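Local coordinates for ribosomal RNA small subunit methyltransferase E (PDB 1Z85), which probably methylates N3 of one specific uridine in 16S ribosomal RNA, taking the methyl group from S-adenosyl-L-methionine, at residues R98-F101 with L102-C106; A49-G52 with N53-Y57; K81-T84 with E85-S88. All blocks are in the same frame, centred on the assembly; numbering follows the deposited sequence.

Contact 1 of 3, residues R98-F101 with L102-C106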
loop_
_atom_site.group_PDB
_atom_site.type_symbol
_atom_site.label_atom_id
_atom_site.label_comp_id
_atom_site.label_asym_id
_atom_site.label_seq_id
_atom_site.Cartn_x
_atom_site.Cartn_y
_atom_site.Cartn_z
ATOM N N ARG B 98 -7.473 10.601 3.490
ATOM C CA ARG B 98 -7.966 9.250 3.198
ATOM C C ARG B 98 -8.599 9.236 1.821
ATOM O O ARG B 98 -8.351 8.319 1.063
ATOM C CB ARG B 98 -8.998 8.808 4.220
ATOM C CG ARG B 98 -8.376 8.415 5.526
ATOM C CD ARG B 98 -9.395 8.323 6.656
ATOM N NE ARG B 98 -10.146 7.076 6.634
ATOM C CZ ARG B 98 -9.834 5.985 7.330
ATOM N NH1 ARG B 98 -8.728 5.907 8.076
ATOM N NH2 ARG B 98 -10.630 4.948 7.239
ATOM N N THR B 99 -9.458 10.233 1.536
ATOM C CA THR B 99 -10.188 10.334 0.257
ATOM C C THR B 99 -9.241 10.473 -0.910
ATOM O O THR B 99 -9.411 9.827 -1.882
ATOM C CB THR B 99 -11.200 11.486 0.291
ATOM O OG1 THR B 99 -12.043 11.340 1.437
ATOM C CG2 THR B 99 -12.123 11.457 -0.892
ATOM N N ARG B 100 -8.219 11.306 -0.803
ATOM C CA ARG B 100 -7.293 11.496 -1.896
ATOM C C ARG B 100 -6.568 10.188 -2.196
ATOM O O ARG B 100 -6.417 9.806 -3.343
ATOM C CB ARG B 100 -6.299 12.605 -1.520
ATOM C CG ARG B 100 -5.265 12.921 -2.598
ATOM C CD ARG B 100 -4.119 13.759 -1.957
ATOM N NE ARG B 100 -2.834 13.839 -2.651
ATOM C CZ ARG B 100 -2.583 14.378 -3.857
ATOM N NH1 ARG B 100 -3.557 14.842 -4.644
ATOM N NH2 ARG B 100 -1.313 14.401 -4.305
ATOM N N PHE B 101 -6.121 9.511 -1.139
ATOM C CA PHE B 101 -5.474 8.184 -1.208
ATOM C C PHE B 101 -6.319 7.145 -1.923
ATOM O O PHE B 101 -5.842 6.467 -2.833
ATOM C CB PHE B 101 -5.094 7.672 0.207
ATOM C CG PHE B 101 -4.569 6.271 0.210
ATOM C CD1 PHE B 101 -3.252 6.012 -0.135
ATOM C CD2 PHE B 101 -5.402 5.208 0.490
ATOM C CE1 PHE B 101 -2.778 4.681 -0.190
ATOM C CE2 PHE B 101 -4.964 3.917 0.424
ATOM C CZ PHE B 101 -3.657 3.628 0.080
ATOM N N LEU B 102 -7.596 7.053 -1.557
ATOM C CA LEU B 102 -8.454 6.056 -2.151
ATOM C C LEU B 102 -8.697 6.316 -3.627
ATOM O O LEU B 102 -8.652 5.393 -4.435
ATOM C CB LEU B 102 -9.785 5.953 -1.433
ATOM C CG LEU B 102 -9.760 5.394 -0.006
ATOM C CD1 LEU B 102 -11.151 5.571 0.637
ATOM C CD2 LEU B 102 -9.360 3.930 -0.039
ATOM N N ILE B 103 -8.996 7.565 -3.977
ATOM C CA ILE B 103 -9.076 7.959 -5.364
ATOM C C ILE B 103 -7.805 7.653 -6.176
ATOM O O ILE B 103 -7.886 7.199 -7.310
ATOM C CB ILE B 103 -9.275 9.470 -5.475
ATOM C CG1 ILE B 103 -10.589 9.908 -4.812
ATOM C CG2 ILE B 103 -9.293 9.903 -6.928
ATOM C CD1 ILE B 103 -10.643 11.426 -4.582
ATOM N N GLU B 104 -6.642 7.929 -5.612
ATOM C CA GLU B 104 -5.363 7.684 -6.322
ATOM C C GLU B 104 -5.164 6.218 -6.616
ATOM O O GLU B 104 -4.723 5.809 -7.708
ATOM C CB GLU B 104 -4.190 8.248 -5.516
ATOM C CG GLU B 104 -3.970 9.776 -5.744
ATOM C CD GLU B 104 -2.912 10.485 -4.832
ATOM O OE1 GLU B 104 -2.202 9.846 -4.004
ATOM O OE2 GLU B 104 -2.855 11.737 -4.949
ATOM N N LYS B 105 -5.488 5.412 -5.624
ATOM C CA LYS B 105 -5.444 3.938 -5.737
ATOM C C LYS B 105 -6.422 3.396 -6.693
ATOM O O LYS B 105 -6.125 2.447 -7.405
ATOM C CB LYS B 105 -5.653 3.304 -4.366
ATOM C CG LYS B 105 -4.346 3.133 -3.553
ATOM C CD LYS B 105 -3.400 4.311 -3.727
ATOM C CE LYS B 105 -1.976 3.907 -3.806
ATOM N NZ LYS B 105 -1.092 5.037 -4.302
ATOM N N CYS B 106 -7.610 3.970 -6.741
ATOM C CA CYS B 106 -8.573 3.592 -7.784
ATOM C C CYS B 106 -8.073 3.812 -9.216
ATOM O O CYS B 106 -8.303 2.990 -10.101
ATOM C CB CYS B 106 -9.865 4.381 -7.619
ATOM S SG CYS B 106 -10.932 3.809 -6.299
#
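R100 O accepts the backbone N of E104 at 3.0 Å, one rung of the i-to-i+4 ladder in helix 96-108, the alpha element of a beta-alpha-beta unit (strands 87-92 and 113-117) in an alpha/beta knot domain. L102 N to R98 O, I103 N to T99 O and K105 N to F101 O repeat the step, all four bonds being fairly close to straight at the hydrogen.

The side chains one turn apart form separate pairs on different flanks of the helix. F101 and K105 make the clearest one. With CG anti to the backbone N (chi1 174°), the phenyl ring leans toward the helix end where K105 lies, and the bent lysine chain lays its CD over one face of it. That K105 CD is 4.0 Å from the F101 ring centroid and 26° off the normal, a CH-pi contact. It is offset toward the rim, where the F101 CE1 to K105 CD distance is 3.6 Å. The ammonium does not sit on the ring; its NZ goes on to a salt bridge with E108. F101 also meets E217 and I221 of helix 216-230, while K105 packs on T218 of the second subunit.

R100 and E104 carry opposite charges, but the carboxylate oxygen lies over the guanidinium face with no N-H aimed at it. The modelled OE2 is too close to CZ, so the fine geometry of this ion pair is doubtful. On the flank facing helix 128-142, T99 CG2 rests 4.0 Å from I103 CD1.

Contact 2 of 3, residues A49-G52 with N53-Y57; sequences ATDG and NGFSY
Both oxygens of the D51 carboxylate are approached from above its plane, each principal donor standing 62° out of it. N53 N reaches D51 OD1 nearly straight at 3.0 Å, Y57 OH donates to D51 OD2 at 2.9 Å, and F55 N adds a weak bond to D51 OD1 at 3.4 Å. The side chain gets there by folding CG between its own backbone N and carbonyl carbon (chi1 55°), back over the loop. Carboxylate and tyrosine ring stand nearly perpendicular, 81° apart, with D51 CG at the ring edge, 3.7 Å from Y57 CE1. Replacing D51 by alanine would probably leave Y57 OH and the N53 N-H without their acceptors and cost the weak F55 N bond.

T50 OG1 works in both directions: it donates to F55 O at 2.8 Å and accepts from G52 N at 3.0 Å, the latter making an ST turn. G52 and G54 have positive phi, and at G54 a side chain would also jam against the carbonyl of N53. A49 and Y57 form an antiparallel hydrogen-bonded pair, with Y57 N to A49 O at 2.8 Å. Together these bonds close the beta hairpin of strands 46-50 and 55-64 in the PUA-like domain.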
loop_
_atom_site.group_PDB
_atom_site.type_symbol
_atom_site.label_atom_id
_atom_site.label_comp_id
_atom_site.label_asym_id
_atom_site.label_seq_id
_atom_site.Cartn_x
_atom_site.Cartn_y
_atom_site.Cartn_z
ATOM N N ALA B 49 0.057 14.342 -25.136
ATOM C CA ALA B 49 -1.092 14.586 -24.269
ATOM C C ALA B 49 -2.109 13.477 -24.399
ATOM O O ALA B 49 -2.065 12.709 -25.358
ATOM C CB ALA B 49 -1.744 15.920 -24.598
ATOM N N THR B 50 -2.984 13.382 -23.398
ATOM C CA THR B 50 -4.196 12.586 -23.489
ATOM C C THR B 50 -5.399 13.451 -23.207
ATOM O O THR B 50 -5.296 14.454 -22.508
ATOM C CB THR B 50 -4.203 11.405 -22.506
ATOM O OG1 THR B 50 -5.440 10.675 -22.629
ATOM C CG2 THR B 50 -4.013 11.882 -21.088
ATOM N N ASP B 51 -6.549 13.059 -23.744
ATOM C CA ASP B 51 -7.794 13.737 -23.398
ATOM C C ASP B 51 -8.496 13.073 -22.210
ATOM O O ASP B 51 -9.519 13.536 -21.796
ATOM C CB ASP B 51 -8.735 13.826 -24.607
ATOM C CG ASP B 51 -9.025 12.494 -25.227
ATOM O OD1 ASP B 51 -8.524 11.485 -24.696
ATOM O OD2 ASP B 51 -9.720 12.463 -26.266
ATOM N N GLY B 52 -7.949 11.974 -21.690
ATOM C CA GLY B 52 -8.645 11.195 -20.671
ATOM C C GLY B 52 -9.795 10.323 -21.144
ATOM O O GLY B 52 -10.502 9.727 -20.320
ATOM N N ASN B 53 -10.015 10.225 -22.453
ATOM C CA ASN B 53 -11.008 9.277 -22.991
ATOM C C ASN B 53 -10.373 8.200 -23.845
ATOM O O ASN B 53 -11.018 7.614 -24.702
ATOM C CB ASN B 53 -12.097 9.992 -23.775
ATOM C CG ASN B 53 -12.621 11.200 -23.049
ATOM O OD1 ASN B 53 -12.667 12.293 -23.618
ATOM N ND2 ASN B 53 -12.998 11.024 -21.768
ATOM N N GLY B 54 -9.111 7.909 -23.578
ATOM C CA GLY B 54 -8.427 6.797 -24.242
ATOM C C GLY B 54 -7.500 7.182 -25.375
ATOM O O GLY B 54 -6.800 6.313 -25.945
ATOM N N PHE B 55 -7.457 8.467 -25.714
ATOM C CA PHE B 55 -6.632 8.858 -26.834
ATOM C C PHE B 55 -5.334 9.487 -26.410
ATOM O O PHE B 55 -5.230 10.124 -25.339
ATOM C CB PHE B 55 -7.411 9.745 -27.807
ATOM C CG PHE B 55 -8.543 9.019 -28.478
ATOM C CD1 PHE B 55 -9.775 8.891 -27.837
ATOM C CD2 PHE B 55 -8.366 8.431 -29.709
ATOM C CE1 PHE B 55 -10.821 8.211 -28.419
ATOM C CE2 PHE B 55 -9.417 7.749 -30.310
ATOM C CZ PHE B 55 -10.654 7.635 -29.647
ATOM N N SER B 56 -4.337 9.242 -27.255
ATOM C CA SER B 56 -3.024 9.844 -27.132
ATOM C C SER B 56 -2.806 10.804 -28.317
ATOM O O SER B 56 -3.127 10.468 -29.467
ATOM C CB SER B 56 -1.950 8.742 -27.103
ATOM O OG SER B 56 -0.646 9.284 -27.127
ATOM N N TYR B 57 -2.262 11.988 -28.034
ATOM C CA TYR B 57 -1.932 12.958 -29.072
ATOM C C TYR B 57 -0.445 13.330 -29.014
ATOM O O TYR B 57 0.088 13.712 -27.970
ATOM C CB TYR B 57 -2.801 14.219 -28.954
ATOM C CG TYR B 57 -4.285 13.923 -28.894
ATOM C CD1 TYR B 57 -4.910 13.617 -27.676
ATOM C CD2 TYR B 57 -5.065 13.917 -30.049
ATOM C CE1 TYR B 57 -6.272 13.322 -27.621
ATOM C CE2 TYR B 57 -6.441 13.634 -30.000
ATOM C CZ TYR B 57 -7.032 13.336 -28.792
ATOM O OH TYR B 57 -8.371 13.057 -28.734
#

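Contact 3 of 3, residues K81-T84 with E85-S88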
loop_
_atom_site.group_PDB
_atom_site.type_symbol
_atom_site.label_atom_id
_atom_site.label_comp_id
_atom_site.label_asym_id
_atom_site.label_seq_id
_atom_site.Cartn_x
_atom_site.Cartn_y
_atom_site.Cartn_z
ATOM N N LYS B 81 -9.779 1.407 -24.833
ATOM C CA LYS B 81 -11.240 1.485 -25.134
ATOM C C LYS B 81 -12.055 1.232 -23.866
ATOM O O LYS B 81 -11.508 0.730 -22.888
ATOM C CB LYS B 81 -11.660 0.551 -26.289
ATOM N N GLU B 82 -13.332 1.636 -23.871
ATOM C CA GLU B 82 -14.215 1.412 -22.726
ATOM C C GLU B 82 -14.320 -0.078 -22.484
ATOM O O GLU B 82 -14.486 -0.844 -23.427
ATOM C CB GLU B 82 -15.617 2.024 -22.923
ATOM N N PRO B 83 -14.209 -0.505 -21.219
ATOM C CA PRO B 83 -14.277 -1.944 -20.934
ATOM C C PRO B 83 -15.724 -2.439 -20.969
ATOM O O PRO B 83 -16.646 -1.683 -20.649
ATOM C CB PRO B 83 -13.711 -2.033 -19.518
ATOM C CG PRO B 83 -14.140 -0.762 -18.910
ATOM C CD PRO B 83 -14.073 0.288 -19.988
ATOM N N THR B 84 -15.914 -3.702 -21.343
ATOM C CA THR B 84 -17.240 -4.313 -21.326
ATOM C C THR B 84 -17.694 -4.614 -19.912
ATOM O O THR B 84 -18.864 -4.420 -19.612
ATOM C CB THR B 84 -17.300 -5.617 -22.106
ATOM O OG1 THR B 84 -16.166 -5.707 -22.968
ATOM C CG2 THR B 84 -18.598 -5.688 -22.908
ATOM N N GLU B 85 -16.802 -5.086 -19.038
ATOM C CA GLU B 85 -17.196 -5.218 -17.633
ATOM C C GLU B 85 -16.439 -4.281 -16.677
ATOM O O GLU B 85 -15.215 -4.202 -16.649
ATOM C CB GLU B 85 -17.297 -6.688 -17.221
ATOM C CG GLU B 85 -16.433 -7.230 -16.127
ATOM C CD GLU B 85 -16.696 -8.735 -15.973
ATOM O OE1 GLU B 85 -17.872 -9.131 -16.147
ATOM O OE2 GLU B 85 -15.738 -9.509 -15.729
ATOM N N LYS B 86 -17.216 -3.503 -15.946
ATOM C CA LYS B 86 -16.672 -2.395 -15.185
ATOM C C LYS B 86 -16.378 -2.850 -13.763
ATOM O O LYS B 86 -17.087 -3.690 -13.194
ATOM C CB LYS B 86 -17.621 -1.194 -15.143
ATOM C CG LYS B 86 -18.257 -0.785 -16.473
ATOM C CD LYS B 86 -17.808 0.588 -16.987
ATOM C CE LYS B 86 -18.524 0.943 -18.314
ATOM N NZ LYS B 86 -18.328 -0.084 -19.399
ATOM N N LEU B 87 -15.300 -2.283 -13.222
ATOM C CA LEU B 87 -14.998 -2.338 -11.801
ATOM C C LEU B 87 -15.348 -0.978 -11.186
ATOM O O LEU B 87 -14.800 0.058 -11.568
ATOM C CB LEU B 87 -13.527 -2.679 -11.617
ATOM C CG LEU B 87 -13.023 -2.625 -10.165
ATOM C CD1 LEU B 87 -13.764 -3.602 -9.280
ATOM C CD2 LEU B 87 -11.560 -2.904 -10.135
ATOM N N SER B 88 -16.266 -0.983 -10.236
ATOM C CA SER B 88 -16.731 0.250 -9.584
ATOM C C SER B 88 -16.320 0.202 -8.101
ATOM O O SER B 88 -16.302 -0.868 -7.501
ATOM C CB SER B 88 -18.257 0.404 -9.728
ATOM O OG SER B 88 -18.627 0.381 -11.098
#
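K86 NZ bonds to the backbone oxygen of P83 at 2.6 Å, and this is the sole hydrogen bond between 81-84 and 85-88. The ammonium approaches nearly in line with the carbonyl, at a C=O...N angle of 166°, so it meets the end of the oxygen instead of its flank. To come back by three residues the lysine must fold: CG stands anti to its own carbonyl carbon (chi1 -46°), and bends at chi2 and chi4 turn NZ toward the proline. Chi2 lies away from a staggered value.

Van der Waals contact is slight, and P83 gives the part of it that does not involve bonded neighbours. P83 CG lies 4.3 Å from K86 NZ, and P83 CB is 3.9 Å from E85 O; the ring thus lies near the lysine ammonium and the E85 carbonyl. T84 and E85 meet only as consecutive residues at the bend.

Polar groups of E85, L87 and S88 find partners in the C-terminal tail and around the sheet. E85 OE2 forms a salt bridge with K231, and E85 O accepts from K233 NZ. The L87 N-H is taken by D112 OD2 as the chain enters strand 87-92, and S88 pairs through its backbone with strand 182-186, which fixes the downstream end in the parallel sheet.

The link from the PUA-like domain thus turns at the surface with little hydrophobic packing of its own. Here the chemistry is a positive charge set against a carbonyl dipole, an attraction that probably restrains the turn while the lysine keeps its charge.

The three contacts follow one another along a two-domain chain in the order 2, 3, 1. Contact 2 closes a hairpin in the PUA-like domain; contact 3 follows it on the segment leading into strand 87-92, and contact 1 lies in the helix directly after that strand. Contacts 2 and 3 have centres about 17 Å apart and nearest atoms about 6 Å apart, yet do not touch. The nearest atoms of contacts 1 and 3 approach to about 7 Å, with centres about 19 Å apart. The largest separation, about 22 Å between centres, is that of contacts 1 and 2. In this family the active site is expected at the knot of the methyltransferase domain, which contains contacts 1 and 3.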